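Local coordinates for protein neutral ceramidase (Pseudomonas aeruginosa, PDB 2ZWS) that hydrolyses the N-acyl linkage of ceramides to sphingosine and free fatty acid with the help of zinc, and also runs the reverse synthesis, at residues A[105-113]-A[385-393]; A[523-534]-A[632-642]. All coordinates share one frame; numbering follows the deposited sequence. Where two conformers were deposited one is given.

Contact 1: A[105-113]-A[385-393]; sequences FSHYAMYNL and PYPWTPTVL. With FMT (formic acid), chain D.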
loop_
_atom_site.group_PDB
_atom_site.type_symbol
_atom_site.label_atom_id
_atom_site.label_comp_id
_atom_site.label_asym_id
_atom_site.label_seq_id
_atom_site.Cartn_x
_atom_site.Cartn_y
_atom_site.Cartn_z
ATOM N N PHE A 105 3.364 9.398 7.582
ATOM C CA PHE A 105 2.242 8.845 8.306
ATOM C C PHE A 105 2.587 7.724 9.292
ATOM O O PHE A 105 1.701 6.985 9.768
ATOM C CB PHE A 105 1.082 8.490 7.358
ATOM C CG PHE A 105 1.443 7.502 6.271
ATOM C CD1 PHE A 105 2.053 7.927 5.095
ATOM C CD2 PHE A 105 1.138 6.147 6.416
ATOM C CE1 PHE A 105 2.370 7.005 4.075
ATOM C CE2 PHE A 105 1.432 5.220 5.407
ATOM C CZ PHE A 105 2.054 5.639 4.249
ATOM N N SER A 106 3.880 7.630 9.618
ATOM C CA SER A 106 4.349 6.832 10.750
ATOM C C SER A 106 4.473 7.725 11.963
ATOM O O SER A 106 4.561 8.947 11.814
ATOM C CB SER A 106 5.742 6.242 10.450
ATOM O OG SER A 106 6.194 5.395 11.506
ATOM N N HIS A 107 4.540 7.116 13.138
ATOM C CA HIS A 107 4.968 7.857 14.321
ATOM C C HIS A 107 6.409 7.545 14.741
ATOM O O HIS A 107 6.908 8.143 15.690
ATOM C CB HIS A 107 4.020 7.618 15.495
ATOM C CG HIS A 107 2.738 8.406 15.390
ATOM N ND1 HIS A 107 1.692 8.273 16.278
ATOM C CD2 HIS A 107 2.345 9.330 14.483
ATOM C CE1 HIS A 107 0.705 9.076 15.915
ATOM N NE2 HIS A 107 1.083 9.749 14.842
ATOM N N TYR A 108 7.061 6.640 14.005
ATOM C CA TYR A 108 8.469 6.274 14.233
ATOM C C TYR A 108 9.398 7.040 13.330
ATOM O O TYR A 108 9.218 7.090 12.101
ATOM C CB TYR A 108 8.691 4.772 14.131
ATOM C CG TYR A 108 8.165 4.111 15.355
ATOM C CD1 TYR A 108 8.896 4.134 16.557
ATOM C CD2 TYR A 108 6.908 3.496 15.352
ATOM C CE1 TYR A 108 8.382 3.579 17.688
ATOM C CE2 TYR A 108 6.395 2.940 16.511
ATOM C CZ TYR A 108 7.141 2.966 17.669
ATOM O OH TYR A 108 6.672 2.440 18.845
ATOM N N ALA A 109 10.412 7.648 13.952
ATOM C CA ALA A 109 11.217 8.629 13.234
ATOM C C ALA A 109 11.889 8.072 11.980
ATOM O O ALA A 109 11.973 8.770 10.989
ATOM C CB ALA A 109 12.257 9.290 14.157
ATOM N N MET A 110 12.382 6.830 12.033
ATOM C CA MET A 110 13.091 6.214 10.911
ATOM C C MET A 110 12.301 6.332 9.601
ATOM O O MET A 110 12.844 6.629 8.534
ATOM C CB MET A 110 13.371 4.735 11.221
ATOM C CG MET A 110 14.291 4.028 10.223
ATOM S SD MET A 110 15.919 4.806 10.086
ATOM C CE MET A 110 16.380 5.049 11.776
ATOM N N TYR A 111 10.994 6.099 9.706
ATOM C CA TYR A 111 10.176 6.002 8.507
ATOM C C TYR A 111 9.701 7.364 8.001
ATOM O O TYR A 111 9.211 7.453 6.867
ATOM C CB TYR A 111 9.031 5.007 8.745
ATOM C CG TYR A 111 9.568 3.668 9.229
ATOM C CD1 TYR A 111 10.546 3.010 8.510
ATOM C CD2 TYR A 111 9.075 3.056 10.388
ATOM C CE1 TYR A 111 11.094 1.795 8.960
ATOM C CE2 TYR A 111 9.581 1.835 10.836
ATOM C CZ TYR A 111 10.592 1.214 10.109
ATOM O OH TYR A 111 11.061 0.026 10.573
ATOM N N ASN A 112 9.887 8.400 8.830
ATOM C CA ASN A 112 9.561 9.774 8.446
ATOM C C ASN A 112 10.800 10.616 8.052
ATOM O O ASN A 112 10.659 11.767 7.638
ATOM C CB ASN A 112 8.828 10.524 9.571
ATOM C CG ASN A 112 7.446 9.958 9.927
ATOM O OD1 ASN A 112 6.982 10.146 11.070
ATOM N ND2 ASN A 112 6.776 9.336 8.988
ATOM N N LEU A 113 11.998 10.036 8.147
ATOM C CA LEU A 113 13.239 10.806 7.993
ATOM C C LEU A 113 13.307 11.650 6.724
ATOM O O LEU A 113 13.549 12.867 6.795
ATOM C CB LEU A 113 14.434 9.855 8.033
ATOM C CG LEU A 113 14.960 9.446 9.395
ATOM C CD1 LEU A 113 16.092 8.410 9.238
ATOM C CD2 LEU A 113 15.442 10.669 10.191
ATOM N N PRO A 385 14.153 10.397 23.318
ATOM C CA PRO A 385 13.263 9.721 24.269
ATOM C C PRO A 385 12.511 8.548 23.671
ATOM O O PRO A 385 11.980 7.725 24.417
ATOM C CB PRO A 385 12.252 10.813 24.675
ATOM C CG PRO A 385 12.606 12.008 23.905
ATOM C CD PRO A 385 13.542 11.645 22.825
ATOM N N TYR A 386 12.482 8.474 22.343
ATOM C CA TYR A 386 11.800 7.390 21.636
ATOM C C TYR A 386 12.719 6.651 20.670
ATOM O O TYR A 386 13.509 7.270 19.951
ATOM C CB TYR A 386 10.612 7.944 20.850
ATOM C CG TYR A 386 9.658 8.703 21.721
ATOM C CD1 TYR A 386 8.812 8.033 22.604
ATOM C CD2 TYR A 386 9.650 10.095 21.721
ATOM C CE1 TYR A 386 7.934 8.726 23.440
ATOM C CE2 TYR A 386 8.786 10.797 22.559
ATOM C CZ TYR A 386 7.932 10.111 23.407
ATOM O OH TYR A 386 7.071 10.832 24.227
ATOM N N PRO A 387 12.596 5.316 20.616
ATOM C CA PRO A 387 13.398 4.609 19.597
ATOM C C PRO A 387 12.934 5.056 18.211
ATOM O O PRO A 387 11.772 5.474 18.058
ATOM C CB PRO A 387 13.065 3.125 19.819
ATOM C CG PRO A 387 11.817 3.111 20.598
ATOM C CD PRO A 387 11.711 4.417 21.371
ATOM N N TRP A 388 13.818 4.997 17.216
ATOM C CA TRP A 388 13.447 5.418 15.859
ATOM C C TRP A 388 12.640 4.347 15.134
ATOM O O TRP A 388 12.126 4.592 14.049
ATOM C CB TRP A 388 14.686 5.736 15.032
ATOM C CG TRP A 388 15.441 6.930 15.510
ATOM C CD1 TRP A 388 15.173 7.726 16.597
ATOM C CD2 TRP A 388 16.610 7.456 14.896
ATOM N NE1 TRP A 388 16.131 8.725 16.693
ATOM C CE2 TRP A 388 17.027 8.570 15.661
ATOM C CE3 TRP A 388 17.361 7.083 13.766
ATOM C CZ2 TRP A 388 18.156 9.324 15.320
ATOM C CZ3 TRP A 388 18.493 7.834 13.432
ATOM C CH2 TRP A 388 18.875 8.931 14.206
ATOM N N THR A 389 12.575 3.154 15.721
ATOM C CA THR A 389 11.913 2.020 15.102
ATOM C C THR A 389 11.004 1.360 16.140
ATOM O O THR A 389 11.206 1.530 17.332
ATOM C CB THR A 389 12.948 0.997 14.570
ATOM O OG1 THR A 389 14.007 0.819 15.533
ATOM C CG2 THR A 389 13.530 1.451 13.240
ATOM N N PRO A 390 9.956 0.636 15.689
ATOM C CA PRO A 390 9.035 0.007 16.662
ATOM C C PRO A 390 9.632 -1.098 17.523
ATOM O O PRO A 390 10.628 -1.716 17.152
ATOM C CB PRO A 390 7.912 -0.579 15.787
ATOM C CG PRO A 390 8.429 -0.576 14.394
ATOM C CD PRO A 390 9.527 0.435 14.285
ATOM N N THR A 391 8.981 -1.347 18.654
ATOM C CA THR A 391 9.369 -2.387 19.596
ATOM C C THR A 391 8.236 -3.350 19.924
ATOM O O THR A 391 8.491 -4.457 20.371
ATOM C CB THR A 391 9.886 -1.771 20.903
ATOM O OG1 THR A 391 8.845 -1.013 21.526
ATOM C CG2 THR A 391 11.103 -0.855 20.621
ATOM N N VAL A 392 6.984 -2.909 19.734
ATOM C CA VAL A 392 5.821 -3.735 20.080
ATOM C C VAL A 392 5.077 -3.934 18.775
ATOM O O VAL A 392 4.657 -2.953 18.158
ATOM C CB VAL A 392 4.911 -3.051 21.137
ATOM C CG1 VAL A 392 3.584 -3.834 21.312
ATOM C CG2 VAL A 392 5.673 -2.847 22.461
ATOM N N LEU A 393 4.957 -5.183 18.344
ATOM C CA LEU A 393 4.495 -5.457 16.978
ATOM C C LEU A 393 3.291 -6.391 16.946
ATOM O O LEU A 393 3.193 -7.304 17.769
ATOM C CB LEU A 393 5.643 -6.047 16.140
ATOM C CG LEU A 393 6.807 -5.067 15.874
ATOM C CD1 LEU A 393 7.921 -5.818 15.247
ATOM C CD2 LEU A 393 6.335 -3.933 14.971
HETATM C C FMT D . 5.583 1.615 12.172
HETATM O O1 FMT D . 4.701 0.722 12.120
HETATM O O2 FMT D . 5.345 2.818 12.420
HETATM O O HOH W 1 6.206 -0.258 18.827
HETATM O O HOH W 2 10.711 7.647 16.782
#

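Contact 2: A[523-534]-A[632-642]; sequences FGDVLQQPRESY and IGGSTRSFEVL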
loop_
_atom_site.group_PDB
_atom_site.type_symbol
_atom_site.label_atom_id
_atom_site.label_comp_id
_atom_site.label_asym_id
_atom_site.label_seq_id
_atom_site.Cartn_x
_atom_site.Cartn_y
_atom_site.Cartn_z
ATOM N N PHE A 523 -7.743 32.973 -10.415
ATOM C CA PHE A 523 -7.677 31.523 -10.204
ATOM C C PHE A 523 -8.642 30.838 -11.173
ATOM O O PHE A 523 -9.765 31.287 -11.342
ATOM C CB PHE A 523 -8.066 31.153 -8.768
ATOM C CG PHE A 523 -7.072 31.560 -7.734
ATOM C CD1 PHE A 523 -5.778 31.064 -7.757
ATOM C CD2 PHE A 523 -7.433 32.437 -6.706
ATOM C CE1 PHE A 523 -4.845 31.455 -6.798
ATOM C CE2 PHE A 523 -6.504 32.832 -5.740
ATOM C CZ PHE A 523 -5.216 32.314 -5.774
ATOM N N GLY A 524 -8.240 29.731 -11.794
ATOM C CA GLY A 524 -9.116 29.036 -12.750
ATOM C C GLY A 524 -8.986 29.481 -14.207
ATOM O O GLY A 524 -9.489 28.815 -15.123
ATOM N N ASP A 525 -8.282 30.590 -14.441
ATOM C CA ASP A 525 -8.065 31.038 -15.809
ATOM C C ASP A 525 -7.264 29.987 -16.585
ATOM O O ASP A 525 -6.353 29.348 -16.047
ATOM C CB ASP A 525 -7.336 32.389 -15.833
ATOM C CG ASP A 525 -8.266 33.583 -15.573
ATOM O OD1 ASP A 525 -9.494 33.389 -15.347
ATOM O OD2 ASP A 525 -7.747 34.724 -15.606
ATOM N N VAL A 526 -7.613 29.805 -17.850
ATOM C CA VAL A 526 -6.898 28.872 -18.722
ATOM C C VAL A 526 -5.599 29.498 -19.255
ATOM O O VAL A 526 -5.626 30.552 -19.926
ATOM C CB VAL A 526 -7.779 28.347 -19.872
ATOM C CG1 VAL A 526 -6.988 27.395 -20.752
ATOM C CG2 VAL A 526 -8.985 27.632 -19.301
ATOM N N LEU A 527 -4.482 28.834 -18.960
ATOM C CA LEU A 527 -3.163 29.216 -19.449
ATOM C C LEU A 527 -2.825 28.590 -20.795
ATOM O O LEU A 527 -2.103 29.192 -21.601
ATOM C CB LEU A 527 -2.085 28.853 -18.423
ATOM C CG LEU A 527 -2.209 29.544 -17.053
ATOM C CD1 LEU A 527 -1.279 28.877 -16.032
ATOM C CD2 LEU A 527 -1.864 31.051 -17.206
ATOM N N GLN A 528 -3.309 27.366 -21.013
ATOM C CA GLN A 528 -3.083 26.646 -22.258
ATOM C C GLN A 528 -4.371 25.958 -22.661
ATOM O O GLN A 528 -4.816 25.040 -21.962
ATOM C CB GLN A 528 -1.985 25.595 -22.102
ATOM C CG GLN A 528 -1.730 24.790 -23.379
ATOM C CD GLN A 528 -0.445 24.014 -23.307
ATOM O OE1 GLN A 528 0.534 24.474 -22.724
ATOM N NE2 GLN A 528 -0.431 22.836 -23.906
ATOM N N GLN A 529 -4.969 26.429 -23.752
ATOM C CA GLN A 529 -6.176 25.829 -24.306
ATOM C C GLN A 529 -5.814 24.604 -25.126
ATOM O O GLN A 529 -4.704 24.508 -25.643
ATOM C CB GLN A 529 -6.943 26.844 -25.182
ATOM C CG GLN A 529 -7.515 28.030 -24.397
ATOM C CD GLN A 529 -8.823 27.742 -23.666
ATOM O OE1 GLN A 529 -9.290 26.602 -23.620
ATOM N NE2 GLN A 529 -9.405 28.790 -23.054
ATOM N N PRO A 530 -6.770 23.666 -25.266
ATOM C CA PRO A 530 -6.555 22.523 -26.147
ATOM C C PRO A 530 -6.561 22.965 -27.608
ATOM O O PRO A 530 -7.146 24.013 -27.930
ATOM C CB PRO A 530 -7.787 21.658 -25.885
ATOM C CG PRO A 530 -8.849 22.646 -25.459
ATOM C CD PRO A 530 -8.115 23.652 -24.652
ATOM N N ARG A 531 -5.926 22.162 -28.460
ATOM C CA ARG A 531 -5.984 22.326 -29.912
ATOM C C ARG A 531 -7.439 22.197 -30.403
ATOM O O ARG A 531 -8.326 21.805 -29.634
ATOM C CB ARG A 531 -5.085 21.291 -30.597
ATOM C CG ARG A 531 -3.569 21.531 -30.431
ATOM C CD ARG A 531 -2.772 20.750 -31.488
ATOM N NE ARG A 531 -2.326 19.428 -31.026
ATOM C CZ ARG A 531 -2.887 18.261 -31.356
ATOM N NH1 ARG A 531 -2.372 17.137 -30.882
ATOM N NH2 ARG A 531 -3.947 18.204 -32.161
ATOM N N GLU A 532 -7.687 22.534 -31.672
ATOM C CA GLU A 532 -9.025 22.379 -32.261
ATOM C C GLU A 532 -9.536 20.944 -32.252
ATOM O O GLU A 532 -10.697 20.700 -31.937
ATOM C CB GLU A 532 -9.048 22.923 -33.700
ATOM C CG GLU A 532 -10.444 23.098 -34.299
ATOM C CD GLU A 532 -10.394 23.531 -35.759
ATOM O OE1 GLU A 532 -9.315 23.952 -36.217
ATOM O OE2 GLU A 532 -11.434 23.443 -36.450
ATOM N N SER A 533 -8.663 20.006 -32.606
ATOM C CA SER A 533 -9.072 18.609 -32.773
ATOM C C SER A 533 -7.934 17.643 -32.471
ATOM O O SER A 533 -6.752 18.001 -32.561
ATOM C CB SER A 533 -9.582 18.371 -34.202
ATOM O OG SER A 533 -8.498 18.353 -35.134
ATOM N N TYR A 534 -8.306 16.413 -32.110
ATOM C CA TYR A 534 -7.354 15.350 -31.800
ATOM C C TYR A 534 -7.880 14.041 -32.344
ATOM O O TYR A 534 -9.070 13.925 -32.635
ATOM C CB TYR A 534 -7.183 15.185 -30.277
ATOM C CG TYR A 534 -6.622 16.393 -29.554
ATOM C CD1 TYR A 534 -7.447 17.438 -29.150
ATOM C CD2 TYR A 534 -5.277 16.469 -29.256
ATOM C CE1 TYR A 534 -6.928 18.548 -28.472
ATOM C CE2 TYR A 534 -4.751 17.573 -28.577
ATOM C CZ TYR A 534 -5.578 18.594 -28.195
ATOM O OH TYR A 534 -5.080 19.682 -27.535
ATOM N N ILE A 632 -11.735 27.055 -6.087
ATOM C CA ILE A 632 -11.469 27.720 -7.360
ATOM C C ILE A 632 -11.636 26.720 -8.505
ATOM O O ILE A 632 -11.603 25.497 -8.286
ATOM C CB ILE A 632 -10.074 28.411 -7.383
ATOM C CG1 ILE A 632 -8.925 27.400 -7.238
ATOM C CG2 ILE A 632 -9.980 29.472 -6.284
ATOM C CD1 ILE A 632 -8.272 26.993 -8.552
ATOM N N GLY A 633 -11.823 27.217 -9.721
ATOM C CA GLY A 633 -12.022 26.315 -10.841
ATOM C C GLY A 633 -12.124 27.004 -12.168
ATOM O O GLY A 633 -12.270 28.226 -12.219
ATOM N N GLY A 634 -12.077 26.216 -13.232
ATOM C CA GLY A 634 -12.120 26.748 -14.595
ATOM C C GLY A 634 -12.382 25.638 -15.588
ATOM O O GLY A 634 -12.203 24.462 -15.273
ATOM N N SER A 635 -12.782 26.012 -16.798
ATOM C CA SER A 635 -13.051 25.053 -17.869
ATOM C C SER A 635 -12.420 25.524 -19.166
ATOM O O SER A 635 -12.435 26.722 -19.448
ATOM C CB SER A 635 -14.549 24.865 -18.069
ATOM O OG SER A 635 -15.118 24.121 -17.000
ATOM N N THR A 636 -11.837 24.594 -19.927
ATOM C CA THR A 636 -11.273 24.926 -21.240
ATOM C C THR A 636 -12.396 25.113 -22.251
ATOM O O THR A 636 -13.554 24.735 -22.013
ATOM C CB THR A 636 -10.304 23.839 -21.808
ATOM O OG1 THR A 636 -11.042 22.661 -22.151
ATOM C CG2 THR A 636 -9.212 23.486 -20.807
ATOM N N ARG A 637 -12.049 25.700 -23.388
ATOM C CA ARG A 637 -12.935 25.660 -24.538
ATOM C C ARG A 637 -13.074 24.203 -24.992
ATOM O O ARG A 637 -12.256 23.352 -24.621
ATOM C CB ARG A 637 -12.375 26.529 -25.665
ATOM C CG ARG A 637 -11.105 25.991 -26.270
ATOM C CD ARG A 637 -10.542 26.980 -27.253
ATOM N NE ARG A 637 -9.339 26.454 -27.878
ATOM C CZ ARG A 637 -8.396 27.211 -28.423
ATOM N NH1 ARG A 637 -8.509 28.532 -28.405
ATOM N NH2 ARG A 637 -7.336 26.645 -28.976
ATOM N N SER A 638 -14.105 23.899 -25.776
ATOM C CA SER A 638 -14.233 22.550 -26.311
ATOM C C SER A 638 -13.185 22.219 -27.383
ATOM O O SER A 638 -12.623 23.114 -28.031
ATOM C CB SER A 638 -15.642 22.312 -26.859
ATOM O OG SER A 638 -15.806 23.039 -28.060
ATOM N N PHE A 639 -12.927 20.922 -27.552
ATOM C CA PHE A 639 -12.114 20.381 -28.643
ATOM C C PHE A 639 -12.831 19.161 -29.204
ATOM O O PHE A 639 -13.711 18.601 -28.534
ATOM C CB PHE A 639 -10.686 20.029 -28.176
ATOM C CG PHE A 639 -10.634 19.028 -27.043
ATOM C CD1 PHE A 639 -10.713 19.456 -25.729
ATOM C CD2 PHE A 639 -10.505 17.664 -27.301
ATOM C CE1 PHE A 639 -10.681 18.548 -24.680
ATOM C CE2 PHE A 639 -10.461 16.736 -26.240
ATOM C CZ PHE A 639 -10.536 17.181 -24.943
ATOM N N GLU A 640 -12.471 18.766 -30.424
ATOM C CA GLU A 640 -13.121 17.643 -31.087
ATOM C C GLU A 640 -12.218 16.430 -31.117
ATOM O O GLU A 640 -11.039 16.529 -31.461
ATOM C CB GLU A 640 -13.513 18.009 -32.520
ATOM C CG GLU A 640 -14.416 16.953 -33.175
ATOM C CD GLU A 640 -14.965 17.382 -34.525
ATOM O OE1 GLU A 640 -14.790 18.556 -34.923
ATOM O OE2 GLU A 640 -15.582 16.523 -35.191
ATOM N N VAL A 641 -12.780 15.276 -30.775
ATOM C CA VAL A 641 -12.096 14.025 -31.044
ATOM C C VAL A 641 -12.672 13.466 -32.342
ATOM O O VAL A 641 -13.892 13.261 -32.453
ATOM C CB VAL A 641 -12.226 13.006 -29.894
ATOM C CG1 VAL A 641 -11.560 11.694 -30.281
ATOM C CG2 VAL A 641 -11.597 13.568 -28.602
ATOM N N LEU A 642 -11.786 13.270 -33.319
ATOM C CA LEU A 642 -12.146 12.743 -34.641
ATOM C C LEU A 642 -11.957 11.224 -34.669
ATOM O O LEU A 642 -11.179 10.681 -33.884
ATOM C CB LEU A 642 -11.258 13.378 -35.721
ATOM C CG LEU A 642 -11.093 14.898 -35.762
ATOM C CD1 LEU A 642 -10.034 15.306 -36.781
ATOM C CD2 LEU A 642 -12.413 15.572 -36.069
HETATM O O HOH W 3 -11.917 30.219 -9.672
HETATM O O HOH W 4 -11.701 29.277 -16.911
HETATM O O HOH W 5 -11.955 28.590 -21.435
HETATM O O HOH W 6 -10.043 23.760 -29.022
#

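Contact 1: A[105-113]-A[385-393]
Tyr108 lays its ring against the backbone of 387-390, which bends round it. Pro390 covers one face, its CB 4.2 Å from the ring centroid and 22° off the normal, a CH-pi contact, while the carbonyl oxygen of Pro387 lies in plane at the edge. With CG anti to its own carbonyl carbon (chi1 -75°), Tyr108 places the ring over Pro390, the two side chains crossing at a slant, and its OH takes a hydrogen bond of 2.7 Å from a water that in turn accepts from Val392 N. The neighbouring Tyr111 meets the same proline differently: Pro390 CD comes to the edge of its ring, 3.7 Å from CE2, and the two side chains approach from opposite directions. The hydroxyl of Tyr111 is hydrogen-bonded to Ser447 OG. One direct backbone bond joins the segments, Met110 N to Trp388 O at 3.0 Å. Beside it a second water accepts from Ala109 N and donates to Pro387 O, and Ala109 CB sits over a face of the Trp388 indole, 4.1 Å from CD1.

Ser106 OG accepts from Tyr108 N in an ST turn and donates to a formic acid, probably from the crystallisation liquor. Ser106 and Tyr445, whose ring meets Tyr111 edge-to-face, both probably bind substrate, which places the contact beside the probable substrate pocket. Helix 350-354 packs on Ala109 and Trp388, Gln68 of helix 68-81 touches Tyr108, and the last two residues of 385-393 begin strand 392-400.

Contact 2: A[523-534]-A[632-642]
Arg637 spreads its guanidinium over Gln529, whose CB lies 3.5 Å above the centre of one face. The amide and guanidinium planes are only 13° apart, and the bend of Gln529 at chi2 (-80°) brings OE1 back to accept from Arg637 N at 2.9 Å. Arg637 NH2 donates to Pro530 O at 2.8 Å, the oxygen lying near the guanidinium edge but tilted 19° from its plane, and NE adds a weak bond to it; backbone and side chain of one arginine both grip the loop ahead of strand 533-535.

Further along, the ring edge of Tyr534 points at the face of Phe639 in an offset edge-to-face pair, centroids 5.4 Å apart. Pro530 CB packs at 3.7 Å from Phe639 CD1. Here the strands run parallel: Glu640 N bonds to Glu532 O, Tyr534 N to Glu640 O, and Leu642 N to Tyr534 O. Near Gly524 and Gly634 no direct N-H...O bond crosses; waters and CA-H...O contacts link the backbones, Gly524 CA to Gly633 O at 3.3 Å and Gly634 CA to Gly524 O at 3.4 Å. At that end Phe523 CB rests 3.6 Å from Ile632 CG2.

In this C-terminal beta-sandwich, 523-534 turns a corner at Leu527: residues 526-528 pair with strand 539-545 in one sheet, and 533-535 joins the edge of the other beside 629-642, within the region required for correct folding and localization, and 611-622.

Overall arrangement
From the N terminus, the chain passes through 105-113 and returns 272 residues later at 385-393, so contact 1 closes a long loop of mixed helix and strand within the N-terminal part of the enzyme. It joins the loop and short helix after strand 101-102 to the approach of strand 392-400, with the side chain of Tyr111 about 10 Å from the zinc ion. Contact 2 opens only after contact 1 has closed: the 97 residues between its segments hold no helix and are about half strand, and it ties together the two sheets of the C-terminal part. The contacts stand in series, neither nested nor crossing, with centres about 46 Å apart and nearest atoms about 26 Å apart.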